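Local atomic coordinates of putative uncharacterized protein (Pseudomonas phage 201phi2-1, PDB entry 3R4V), a protein that is of unknown function but belongs to the phage tubulin-like family and holds guanosine-5'-diphosphate in the model. Residues Cys6-Gly11 / Tyr84-Ser89; Phe113-Val118 / Ile148-Val153; Ala192-Phe197 / Ala226-Ser231; Gln207-His212 / Phe267-Val272. One frame throughout, in Å; residues are numbered along the deposited sequence.

Contact 1 (Cys6-Gly11 / Tyr84-Ser89). With GDP (guanosine-5'-diphosphate), chain B.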
# COMPACT_ATOMS: atom_id res chain seq x y z
N CYS A 6 4.07 13.01 5.51
CA CYS A 6 4.46 12.02 6.48
C CYS A 6 4.38 10.64 5.82
O CYS A 6 3.36 10.28 5.22
CB CYS A 6 3.55 12.12 7.69
SG CYS A 6 3.78 10.83 8.89
N LEU A 7 5.46 9.87 5.92
CA LEU A 7 5.51 8.54 5.32
C LEU A 7 5.38 7.47 6.39
O LEU A 7 6.14 7.45 7.37
CB LEU A 7 6.81 8.34 4.54
CG LEU A 7 7.02 9.30 3.37
CD1 LEU A 7 7.75 10.55 3.85
CD2 LEU A 7 7.81 8.63 2.28
N ILE A 8 4.44 6.56 6.19
CA ILE A 8 4.14 5.54 7.18
C ILE A 8 4.36 4.14 6.59
O ILE A 8 3.85 3.84 5.51
CB ILE A 8 2.69 5.67 7.62
CG1 ILE A 8 2.47 7.04 8.28
CG2 ILE A 8 2.31 4.53 8.57
CD1 ILE A 8 1.03 7.49 8.29
N PHE A 9 5.12 3.31 7.30
CA PHE A 9 5.45 1.95 6.85
C PHE A 9 5.05 0.96 7.91
O PHE A 9 5.27 1.20 9.10
CB PHE A 9 6.96 1.81 6.59
CG PHE A 9 7.45 2.69 5.50
CD1 PHE A 9 7.47 2.24 4.19
CD2 PHE A 9 7.83 4.00 5.76
CE1 PHE A 9 7.89 3.07 3.16
CE2 PHE A 9 8.25 4.83 4.74
CZ PHE A 9 8.29 4.36 3.44
N ALA A 10 4.49 -0.17 7.49
CA ALA A 10 3.98 -1.15 8.44
C ALA A 10 4.36 -2.57 8.05
O ALA A 10 4.34 -2.92 6.87
CB ALA A 10 2.48 -1.03 8.56
N GLY A 11 4.69 -3.38 9.05
CA GLY A 11 5.00 -4.77 8.83
C GLY A 11 6.40 -4.92 8.26
O GLY A 11 7.08 -3.93 7.99
N TYR A 84 -0.05 12.19 3.25
CA TYR A 84 0.58 11.01 3.83
C TYR A 84 0.81 9.94 2.77
O TYR A 84 0.07 9.84 1.80
CB TYR A 84 -0.27 10.39 4.95
CG TYR A 84 -0.68 11.36 6.05
CD1 TYR A 84 -0.07 11.34 7.31
CD2 TYR A 84 -1.70 12.28 5.84
CE1 TYR A 84 -0.46 12.22 8.33
CE2 TYR A 84 -2.10 13.15 6.85
CZ TYR A 84 -1.47 13.12 8.08
OH TYR A 84 -1.88 13.99 9.07
N ILE A 85 1.82 9.12 2.99
CA ILE A 85 2.02 7.94 2.15
C ILE A 85 2.07 6.74 3.09
O ILE A 85 2.80 6.77 4.08
CB ILE A 85 3.33 8.06 1.38
CG1 ILE A 85 3.30 9.30 0.48
CG2 ILE A 85 3.61 6.78 0.58
CD1 ILE A 85 4.63 9.66 -0.15
N VAL A 86 1.29 5.70 2.79
CA VAL A 86 1.28 4.50 3.62
C VAL A 86 1.77 3.29 2.82
O VAL A 86 1.42 3.15 1.66
CB VAL A 86 -0.13 4.19 4.09
CG1 VAL A 86 -0.08 3.12 5.19
CG2 VAL A 86 -0.81 5.45 4.59
N CYS A 87 2.56 2.42 3.44
CA CYS A 87 3.18 1.33 2.68
C CYS A 87 3.28 0.04 3.49
O CYS A 87 3.80 0.03 4.60
CB CYS A 87 4.58 1.77 2.20
SG CYS A 87 5.54 0.45 1.40
N TYR A 88 2.78 -1.05 2.92
CA TYR A 88 2.81 -2.33 3.60
C TYR A 88 2.45 -3.45 2.64
O TYR A 88 1.96 -3.20 1.54
CB TYR A 88 1.82 -2.31 4.78
CG TYR A 88 0.40 -1.91 4.38
CD1 TYR A 88 -0.54 -2.88 4.08
CD2 TYR A 88 0.01 -0.57 4.32
CE1 TYR A 88 -1.86 -2.53 3.71
CE2 TYR A 88 -1.30 -0.22 3.96
CZ TYR A 88 -2.21 -1.21 3.66
OH TYR A 88 -3.50 -0.87 3.30
N SER A 89 2.70 -4.70 3.06
CA SER A 89 2.27 -5.87 2.32
C SER A 89 0.81 -6.23 2.64
O SER A 89 0.40 -6.20 3.80
CB SER A 89 3.17 -7.07 2.61
OG SER A 89 2.79 -8.20 1.83
PB GDP B . 4.14 -8.81 8.08
O1B GDP B . 5.36 -8.39 8.87
O2B GDP B . 3.38 -7.57 7.69
O3B GDP B . 3.28 -9.76 8.92
O3A GDP B . 4.59 -9.64 6.79
PA GDP B . 5.74 -9.23 5.74
O1A GDP B . 7.13 -9.29 6.34
O2A GDP B . 5.45 -7.89 5.13
O5' GDP B . 5.57 -10.40 4.70
C5' GDP B . 4.31 -10.67 4.06
C4' GDP B . 4.53 -11.32 2.70
O4' GDP B . 5.07 -10.35 1.79
C3' GDP B . 5.55 -12.44 2.73
O3' GDP B . 4.91 -13.70 2.93
C2' GDP B . 6.18 -12.38 1.35
O2' GDP B . 5.36 -13.06 0.40
C1' GDP B . 6.12 -10.91 0.98
N9 GDP B . 7.33 -10.17 1.37
C8 GDP B . 8.06 -10.30 2.50
N7 GDP B . 9.08 -9.40 2.53
C5 GDP B . 8.99 -8.65 1.41
C6 GDP B . 9.73 -7.51 0.82
O6 GDP B . 10.72 -7.02 1.40
N1 GDP B . 9.30 -7.03 -0.36
C2 GDP B . 8.22 -7.54 -1.00
N2 GDP B . 7.82 -7.01 -2.19
N3 GDP B . 7.50 -8.58 -0.51
C4 GDP B . 7.83 -9.15 0.67
O HOH W 1 3.99 -5.36 5.53
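With chi1 of -63° the ring of Phe9 stands opposite its own carbonyl carbon, while Cys87, chi1 174°, turns its sulfur away from its backbone N; the two torsions set the ring beside the thiol of the neighbouring strand. Phe9 CD1 rests 3.5 Å from Cys87 CB, and the sulfur lies 4.9 Å from the ring centroid at a slant, a Cys sulfur-aromatic contact. On the same face Leu7 and Ile85 run side by side, their CD2 and CD1 methyls touching, packed against helix 161-178, Leu7 on Ile172 and both on Val176. The other face carries Cys6, Ile8, Tyr84 and Val86. There Tyr84 offers its CD1 corner to two neighbours: Cys6 CB at 3.7 Å and the far methyl of Ile8, CD1, at 4.1 Å. The phenol oxygen of Tyr84 is held elsewhere, by Ala81 N and Arg109 NH1.

The backbones are parallel and in register, joined by bonds that alternate in direction: Ile85 N to Cys6 O, Ile8 N to Ile85 O (2.7 Å), Cys87 N to Ile8 O, noticeably bent at 132°, and Ala10 N to Cys87 O. Beyond the last bond the strands part and a water accepts from Ser89 N and lies within bonding distance of Ala10 O and GDP O2A. Ser89 OG donates to GDP O4' (3.1 Å), and Gly11 CA packs against GDP O2B. These are neighbouring strands of the parallel part of the sheet in this tubulin-like fold, whose ends meet GDP. An apolar, fully buried body thus ends in one hydroxyl on the sugar oxygen and in backbone groups that meet a phosphate oxygen through water.

Contact 2 (Phe113-Val118 / Ile148-Val153). With GDP (guanosine-5'-diphosphate), chain B.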
# COMPACT_ATOMS: atom_id res chain seq x y z
N PHE A 113 -4.06 11.21 1.13
CA PHE A 113 -3.00 10.22 1.20
C PHE A 113 -3.14 9.18 0.10
O PHE A 113 -4.21 9.01 -0.48
CB PHE A 113 -2.97 9.55 2.59
CG PHE A 113 -4.26 8.87 2.96
CD1 PHE A 113 -4.48 7.54 2.61
CD2 PHE A 113 -5.26 9.56 3.64
CE1 PHE A 113 -5.68 6.90 2.96
CE2 PHE A 113 -6.46 8.94 3.98
CZ PHE A 113 -6.67 7.60 3.64
N VAL A 114 -2.04 8.52 -0.21
CA VAL A 114 -2.06 7.33 -1.07
C VAL A 114 -1.28 6.21 -0.40
O VAL A 114 -0.49 6.46 0.50
CB VAL A 114 -1.48 7.58 -2.48
CG1 VAL A 114 -2.29 8.67 -3.20
CG2 VAL A 114 0.01 7.95 -2.42
N SER A 115 -1.53 4.97 -0.83
CA SER A 115 -0.82 3.83 -0.24
C SER A 115 -0.07 3.06 -1.31
O SER A 115 -0.46 3.06 -2.47
CB SER A 115 -1.82 2.88 0.42
OG SER A 115 -2.55 3.55 1.43
N PHE A 116 1.01 2.40 -0.90
CA PHE A 116 1.73 1.49 -1.77
C PHE A 116 1.63 0.11 -1.14
O PHE A 116 2.15 -0.11 -0.03
CB PHE A 116 3.20 1.93 -1.89
CG PHE A 116 3.37 3.14 -2.77
CD1 PHE A 116 3.66 2.99 -4.12
CD2 PHE A 116 3.19 4.41 -2.26
CE1 PHE A 116 3.78 4.10 -4.94
CE2 PHE A 116 3.31 5.53 -3.08
CZ PHE A 116 3.61 5.38 -4.41
N VAL A 117 0.95 -0.82 -1.81
CA VAL A 117 0.66 -2.11 -1.18
C VAL A 117 1.17 -3.24 -2.06
O VAL A 117 1.14 -3.14 -3.29
CB VAL A 117 -0.85 -2.29 -0.88
CG1 VAL A 117 -1.31 -1.25 0.16
CG2 VAL A 117 -1.68 -2.23 -2.16
N VAL A 118 1.67 -4.30 -1.43
CA VAL A 118 2.28 -5.40 -2.17
C VAL A 118 1.35 -6.61 -2.19
O VAL A 118 0.85 -7.04 -1.14
CB VAL A 118 3.64 -5.79 -1.55
CG1 VAL A 118 4.15 -7.10 -2.12
CG2 VAL A 118 4.66 -4.69 -1.78
N ILE A 148 -9.93 5.14 -1.42
CA ILE A 148 -8.70 4.63 -0.84
C ILE A 148 -7.80 4.26 -1.99
O ILE A 148 -8.04 3.27 -2.69
CB ILE A 148 -8.97 3.43 0.10
CG1 ILE A 148 -9.84 3.87 1.29
CG2 ILE A 148 -7.63 2.79 0.52
CD1 ILE A 148 -9.18 4.86 2.27
N VAL A 149 -6.81 5.11 -2.23
CA VAL A 149 -6.08 5.11 -3.49
C VAL A 149 -4.77 4.40 -3.27
O VAL A 149 -3.98 4.82 -2.43
CB VAL A 149 -5.80 6.58 -3.92
CG1 VAL A 149 -4.95 6.65 -5.15
CG2 VAL A 149 -7.13 7.31 -4.15
N VAL A 150 -4.55 3.33 -4.01
CA VAL A 150 -3.37 2.51 -3.80
C VAL A 150 -2.62 2.22 -5.08
O VAL A 150 -3.21 2.01 -6.14
CB VAL A 150 -3.73 1.17 -3.11
CG1 VAL A 150 -4.67 1.41 -1.91
CG2 VAL A 150 -4.34 0.20 -4.08
N ASN A 151 -1.30 2.21 -4.99
CA ASN A 151 -0.46 1.70 -6.05
C ASN A 151 -0.21 0.25 -5.68
O ASN A 151 0.41 -0.03 -4.64
CB ASN A 151 0.85 2.48 -6.08
CG ASN A 151 1.75 2.05 -7.22
OD1 ASN A 151 2.70 1.29 -7.02
ND2 ASN A 151 1.45 2.52 -8.42
N TYR A 152 -0.73 -0.64 -6.51
CA TYR A 152 -0.69 -2.07 -6.23
C TYR A 152 0.49 -2.70 -6.95
O TYR A 152 0.66 -2.51 -8.15
CB TYR A 152 -1.99 -2.74 -6.69
CG TYR A 152 -1.93 -4.25 -6.61
CD1 TYR A 152 -2.08 -4.91 -5.39
CD2 TYR A 152 -1.71 -5.02 -7.76
CE1 TYR A 152 -2.03 -6.30 -5.32
CE2 TYR A 152 -1.66 -6.41 -7.69
CZ TYR A 152 -1.81 -7.04 -6.46
OH TYR A 152 -1.76 -8.42 -6.40
N VAL A 153 1.33 -3.43 -6.21
CA VAL A 153 2.52 -4.03 -6.79
C VAL A 153 2.53 -5.52 -6.45
O VAL A 153 2.73 -5.89 -5.28
CB VAL A 153 3.80 -3.37 -6.24
CG1 VAL A 153 5.03 -4.02 -6.83
CG2 VAL A 153 3.79 -1.88 -6.53
PB GDP B . 4.14 -8.81 8.08
O1B GDP B . 5.36 -8.39 8.87
O2B GDP B . 3.38 -7.57 7.69
O3B GDP B . 3.28 -9.76 8.92
O3A GDP B . 4.59 -9.64 6.79
PA GDP B . 5.74 -9.23 5.74
O1A GDP B . 7.13 -9.29 6.34
O2A GDP B . 5.45 -7.89 5.13
O5' GDP B . 5.57 -10.40 4.70
C5' GDP B . 4.31 -10.67 4.06
C4' GDP B . 4.53 -11.32 2.70
O4' GDP B . 5.07 -10.35 1.79
C3' GDP B . 5.55 -12.44 2.73
O3' GDP B . 4.91 -13.70 2.93
C2' GDP B . 6.18 -12.38 1.35
O2' GDP B . 5.36 -13.06 0.40
C1' GDP B . 6.12 -10.91 0.98
N9 GDP B . 7.33 -10.17 1.37
C8 GDP B . 8.06 -10.30 2.50
N7 GDP B . 9.08 -9.40 2.53
C5 GDP B . 8.99 -8.65 1.41
C6 GDP B . 9.73 -7.51 0.82
O6 GDP B . 10.72 -7.02 1.40
N1 GDP B . 9.30 -7.03 -0.36
C2 GDP B . 8.22 -7.54 -1.00
N2 GDP B . 7.82 -7.01 -2.19
N3 GDP B . 7.50 -8.58 -0.51
C4 GDP B . 7.83 -9.15 0.67
O HOH W 2 -6.43 7.35 -0.41
O HOH W 3 -4.53 5.02 0.27
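Asn151 fits against the ring of Phe116 like a bracket: its CB and OD1 both come to 3.5 Å from Phe116 CD1, and CG follows close behind, with ring and amide planes 49° apart. Having CG anti to the backbone N (chi1 -177°) swings the amide alongside the ring, and its rotation is fixed from outside, ND2 by Leu211 O and OD1 by Lys171 NZ.

On the reverse face the branches interlock. Val117 CG2 is the bump, lodged between Val150 CB (4.1 Å) and the edge of the Tyr152 ring at CD1 (4.2 Å), while Val150 CG1 leans on Ser115 CB. The strands are the two parallel arms of a beta-alpha-beta unit, linked through helix 124-144, and four backbone bonds join them, from Ser115 N to Val149 O up to Val153 N to Val117 O.

Toward the start of the strands, Val114 CG1 meets Val149 CG1 at 3.9 Å, and the Ile148 CD1 methyl touches the edge of the Phe113 ring at CZ. Before the first direct bond, one water links Phe113 O to Val149 N; a second joins Ser115 OG, 2.7 Å away, to Val149 O, which also accepts from Ser115 N. At the other end Val118 CG1 packs on Val153 O and reaches GDP N2 at 3.7 Å, an apolar knob beside the guanine amino group.

Contact 3 (Ala192-Phe197 / Ala226-Ser231)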
# COMPACT_ATOMS: atom_id res chain seq x y z
N ALA A 192 -5.20 17.75 -2.67
CA ALA A 192 -6.29 17.19 -1.86
C ALA A 192 -7.47 16.81 -2.73
O ALA A 192 -8.02 15.71 -2.61
CB ALA A 192 -6.72 18.18 -0.77
N ASN A 193 -7.86 17.70 -3.64
CA ASN A 193 -9.02 17.43 -4.49
C ASN A 193 -8.77 16.42 -5.60
O ASN A 193 -9.72 15.91 -6.20
CB ASN A 193 -9.61 18.72 -5.03
CG ASN A 193 -10.33 19.51 -3.96
OD1 ASN A 193 -11.20 18.98 -3.26
ND2 ASN A 193 -9.94 20.76 -3.79
N TRP A 194 -7.50 16.14 -5.88
CA TRP A 194 -7.14 15.07 -6.80
C TRP A 194 -7.41 13.73 -6.16
O TRP A 194 -8.04 12.87 -6.76
CB TRP A 194 -5.65 15.18 -7.18
CG TRP A 194 -5.03 13.94 -7.76
CD1 TRP A 194 -5.33 13.34 -8.95
CD2 TRP A 194 -3.99 13.16 -7.17
NE1 TRP A 194 -4.53 12.23 -9.14
CE2 TRP A 194 -3.70 12.10 -8.06
CE3 TRP A 194 -3.27 13.25 -5.98
CZ2 TRP A 194 -2.72 11.14 -7.79
CZ3 TRP A 194 -2.29 12.29 -5.71
CH2 TRP A 194 -2.03 11.25 -6.61
N VAL A 195 -6.91 13.54 -4.93
CA VAL A 195 -6.97 12.21 -4.32
C VAL A 195 -8.27 11.98 -3.53
O VAL A 195 -8.75 10.83 -3.44
CB VAL A 195 -5.72 11.93 -3.45
CG1 VAL A 195 -5.72 12.78 -2.17
CG2 VAL A 195 -5.64 10.46 -3.12
N ARG A 196 -8.84 13.05 -2.97
CA ARG A 196 -10.15 13.00 -2.31
C ARG A 196 -11.24 13.46 -3.29
O ARG A 196 -12.02 14.37 -2.98
CB ARG A 196 -10.16 13.90 -1.08
CG ARG A 196 -9.13 13.54 0.01
CD ARG A 196 -9.24 14.54 1.19
NE ARG A 196 -10.60 14.53 1.74
CZ ARG A 196 -11.01 13.67 2.66
NH1 ARG A 196 -10.16 12.79 3.16
NH2 ARG A 196 -12.26 13.69 3.08
N PHE A 197 -11.28 12.85 -4.47
CA PHE A 197 -12.11 13.37 -5.55
C PHE A 197 -13.61 13.33 -5.26
O PHE A 197 -14.36 14.09 -5.85
CB PHE A 197 -11.78 12.72 -6.90
CG PHE A 197 -11.91 11.22 -6.90
CD1 PHE A 197 -13.15 10.62 -7.10
CD2 PHE A 197 -10.79 10.40 -6.71
CE1 PHE A 197 -13.29 9.24 -7.11
CE2 PHE A 197 -10.92 9.02 -6.73
CZ PHE A 197 -12.16 8.43 -6.93
N ALA A 226 -9.92 6.61 -16.60
CA ALA A 226 -9.25 7.46 -15.63
C ALA A 226 -10.27 8.34 -14.93
O ALA A 226 -11.14 8.92 -15.58
CB ALA A 226 -8.19 8.32 -16.31
N ILE A 227 -10.17 8.43 -13.61
CA ILE A 227 -11.06 9.30 -12.83
C ILE A 227 -10.45 10.67 -12.54
O ILE A 227 -11.10 11.69 -12.72
CB ILE A 227 -11.40 8.65 -11.47
CG1 ILE A 227 -12.02 7.26 -11.69
CG2 ILE A 227 -12.32 9.57 -10.64
CD1 ILE A 227 -12.08 6.42 -10.41
N SER A 228 -9.21 10.67 -12.05
CA SER A 228 -8.62 11.90 -11.54
C SER A 228 -7.12 11.91 -11.85
O SER A 228 -6.42 10.95 -11.55
CB SER A 228 -8.86 11.97 -10.02
OG SER A 228 -8.41 13.18 -9.46
N GLN A 229 -6.64 13.00 -12.43
CA GLN A 229 -5.32 13.01 -13.06
C GLN A 229 -4.53 14.22 -12.59
O GLN A 229 -5.07 15.32 -12.53
CB GLN A 229 -5.56 13.12 -14.56
CG GLN A 229 -4.47 12.64 -15.49
CD GLN A 229 -5.04 12.46 -16.88
OE1 GLN A 229 -5.72 11.48 -17.17
NE2 GLN A 229 -4.80 13.45 -17.75
N LEU A 230 -3.26 14.02 -12.25
CA LEU A 230 -2.37 15.13 -11.96
C LEU A 230 -1.11 14.97 -12.81
O LEU A 230 -0.50 13.90 -12.79
CB LEU A 230 -2.01 15.12 -10.48
CG LEU A 230 -2.00 16.44 -9.72
CD1 LEU A 230 -2.26 16.21 -8.25
CD2 LEU A 230 -0.66 17.15 -9.93
N SER A 231 -0.73 16.00 -13.56
CA SER A 231 0.46 15.94 -14.41
C SER A 231 1.49 16.98 -14.00
O SER A 231 1.15 18.13 -13.75
CB SER A 231 0.08 16.15 -15.88
OG SER A 231 -0.72 15.07 -16.35
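A serine hydroxyl reaches across to the last turn of a helix: Ser228 OG donates to Trp194 O at 2.7 Å, in the carbonyl plane and on a lone pair. Chi1 of Ser228 (-175°) turns OG away from its backbone N and out to the helix, where it also lies 3.1 Å from Trp194 CD1. The indole answers with a weak bond of its own, NE1 to Ser228 O at 3.3 Å and bent at 133°; the same N-H makes a second weak bond to Phe267 O, so it is shared between two strands.

Leu230 crosses the indole at about a right angle. Its CB sits almost exactly over the five-membered ring, 4.0 Å from the centroid, and CD1 covers the same face at CG. Farther along, Ile227 CG2 lies over the face of the Phe197 ring, 3.7 Å from its centroid, in a second CH-pi contact.

Ile227 and Ser228 both face Ile269 of the adjacent strand, a classic beta bulge. Helix 188-195 is in this way laid on the sheet of the C-terminal part of a phage tubulin-like protein, with its tryptophan packed against the bulged strand.

Contact 4 (Gln207-His212 / Phe267-Val272)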
# COMPACT_ATOMS: atom_id res chain seq x y z
N GLN A 207 -14.33 4.08 -3.19
CA GLN A 207 -13.99 2.66 -3.23
C GLN A 207 -12.48 2.57 -3.36
O GLN A 207 -11.82 3.60 -3.47
CB GLN A 207 -14.70 1.99 -4.42
CG GLN A 207 -14.41 2.64 -5.78
CD GLN A 207 -15.21 2.07 -6.97
OE1 GLN A 207 -14.96 2.46 -8.11
NE2 GLN A 207 -16.17 1.18 -6.71
N VAL A 208 -11.94 1.36 -3.36
CA VAL A 208 -10.51 1.19 -3.61
C VAL A 208 -10.22 1.57 -5.06
O VAL A 208 -10.88 1.08 -5.98
CB VAL A 208 -10.03 -0.24 -3.36
CG1 VAL A 208 -8.55 -0.36 -3.75
CG2 VAL A 208 -10.19 -0.59 -1.90
N CYS A 209 -9.26 2.48 -5.23
CA CYS A 209 -8.83 2.95 -6.53
C CYS A 209 -7.35 2.63 -6.70
O CYS A 209 -6.64 2.49 -5.71
CB CYS A 209 -8.97 4.46 -6.61
SG CYS A 209 -10.67 5.02 -6.50
N GLU A 210 -6.89 2.56 -7.94
CA GLU A 210 -5.45 2.42 -8.19
C GLU A 210 -4.82 3.75 -8.56
O GLU A 210 -5.41 4.56 -9.26
CB GLU A 210 -5.18 1.47 -9.33
CG GLU A 210 -5.28 -0.01 -9.05
CD GLU A 210 -4.87 -0.81 -10.29
OE1 GLU A 210 -3.67 -1.14 -10.41
OE2 GLU A 210 -5.72 -1.09 -11.16
N LEU A 211 -3.58 3.92 -8.13
CA LEU A 211 -2.74 5.03 -8.53
C LEU A 211 -1.77 4.50 -9.56
O LEU A 211 -1.08 3.50 -9.32
CB LEU A 211 -1.96 5.54 -7.33
CG LEU A 211 -0.86 6.57 -7.60
CD1 LEU A 211 -1.42 7.79 -8.33
CD2 LEU A 211 -0.14 6.98 -6.35
N HIS A 212 -1.70 5.17 -10.70
CA HIS A 212 -0.75 4.79 -11.75
C HIS A 212 0.21 5.95 -11.91
O HIS A 212 -0.23 7.09 -12.03
CB HIS A 212 -1.47 4.56 -13.08
CG HIS A 212 -2.53 3.51 -13.01
ND1 HIS A 212 -2.30 2.20 -13.37
CD2 HIS A 212 -3.82 3.57 -12.62
CE1 HIS A 212 -3.41 1.50 -13.21
NE2 HIS A 212 -4.35 2.31 -12.75
N PHE A 267 0.17 11.25 -12.59
CA PHE A 267 -0.35 10.45 -11.48
C PHE A 267 -1.83 10.26 -11.77
O PHE A 267 -2.62 11.20 -11.61
CB PHE A 267 -0.14 11.22 -10.18
CG PHE A 267 1.31 11.56 -9.90
CD1 PHE A 267 1.90 12.68 -10.47
CD2 PHE A 267 2.07 10.76 -9.07
CE1 PHE A 267 3.23 12.99 -10.21
CE2 PHE A 267 3.40 11.07 -8.81
CZ PHE A 267 3.98 12.18 -9.38
N VAL A 268 -2.20 9.08 -12.24
CA VAL A 268 -3.55 8.86 -12.72
C VAL A 268 -4.27 7.89 -11.81
O VAL A 268 -3.76 6.82 -11.51
CB VAL A 268 -3.54 8.28 -14.13
CG1 VAL A 268 -4.96 8.30 -14.72
CG2 VAL A 268 -2.56 9.08 -15.01
N ILE A 269 -5.45 8.29 -11.34
CA ILE A 269 -6.24 7.43 -10.46
C ILE A 269 -7.41 6.85 -11.27
O ILE A 269 -8.12 7.59 -11.93
CB ILE A 269 -6.78 8.24 -9.25
CG1 ILE A 269 -5.63 8.81 -8.42
CG2 ILE A 269 -7.72 7.38 -8.37
CD1 ILE A 269 -6.05 9.72 -7.29
N ASN A 270 -7.60 5.53 -11.21
CA ASN A 270 -8.80 4.91 -11.76
C ASN A 270 -9.26 3.84 -10.78
O ASN A 270 -8.70 3.75 -9.70
CB ASN A 270 -8.56 4.33 -13.15
CG ASN A 270 -7.73 3.07 -13.13
OD1 ASN A 270 -7.08 2.75 -12.12
ND2 ASN A 270 -7.74 2.35 -14.25
N SER A 271 -10.26 3.04 -11.14
CA SER A 271 -10.67 1.96 -10.23
C SER A 271 -11.13 0.71 -10.95
O SER A 271 -11.34 -0.32 -10.32
CB SER A 271 -11.75 2.43 -9.25
OG SER A 271 -12.98 2.65 -9.94
N VAL A 272 -11.31 0.79 -12.27
CA VAL A 272 -11.83 -0.36 -13.01
C VAL A 272 -10.86 -1.56 -12.96
O VAL A 272 -11.28 -2.70 -13.08
CB VAL A 272 -12.24 -0.02 -14.46
CG1 VAL A 272 -11.02 0.28 -15.31
CG2 VAL A 272 -13.04 -1.16 -15.06
O HOH W 4 -8.00 0.24 -11.12
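Strands 208-212 and 267-270 run antiparallel at 161°, with Glu210-Asn270 and His212-Val268 as hydrogen-bonded pairs and Leu211-Ile269 as the non-hydrogen-bonded pair between them.

Three polar side chains share one face. His212 NE2 donates to Asn270 OD1 at 2.8 Å; the acceptor lies in the plane of the imidazole, yet the donor stands above the amide plane, 49° out of it, with ring and amide 78° apart. Asn270 is turned to this partner by its first torsion, CG sitting between N and C, and its ND2 is tied to Pro224 O. A water donates to both Asn270 OD1 and Glu210 OE2 (2.6 Å to the carboxylate).

On the opposite face, Cys209 CB nestles against Ile269 CG2 at 3.6 Å, and Leu211 CD1 lies alongside Phe267 CB, with Trp194 touching both Leu211 and Ile269. Just ahead of strand 208-212 and just past the end of 267-270, Ser271 OG donates to Gln207 OE1 at 2.7 Å.

Asn270 OD1 therefore accepts from both imidazole and water, and the NE2 proton of His212 is committed to it; the Glu210 carboxylate, linked to the same oxygen through the water, would probably make the surroundings of the imidazole somewhat more negative.

All four contacts reach one mixed sheet. Contacts 1 and 2 are neighbours in it, centres 9 Å apart, joined where Phe116 N meets Val86 O at 2.7 Å; both touch GDP, contact 1 at its sugar and diphosphate, contact 2 at its base. Contact 4 carries the sheet on from contact 2, Leu211 N lying 2.8 Å from Val150 O; strand 208-214 stays parallel to 148-154, and the direction reverses within contact 4, at 264-270. Contact 3 adds the next strand, with Phe267 N 2.7 Å from Leu230 O, and its helix backs onto contact 2 where Val195 CG2 packs on Val149 CG2. Contacts 1 and 3 do not touch: their centres are about 20 Å apart.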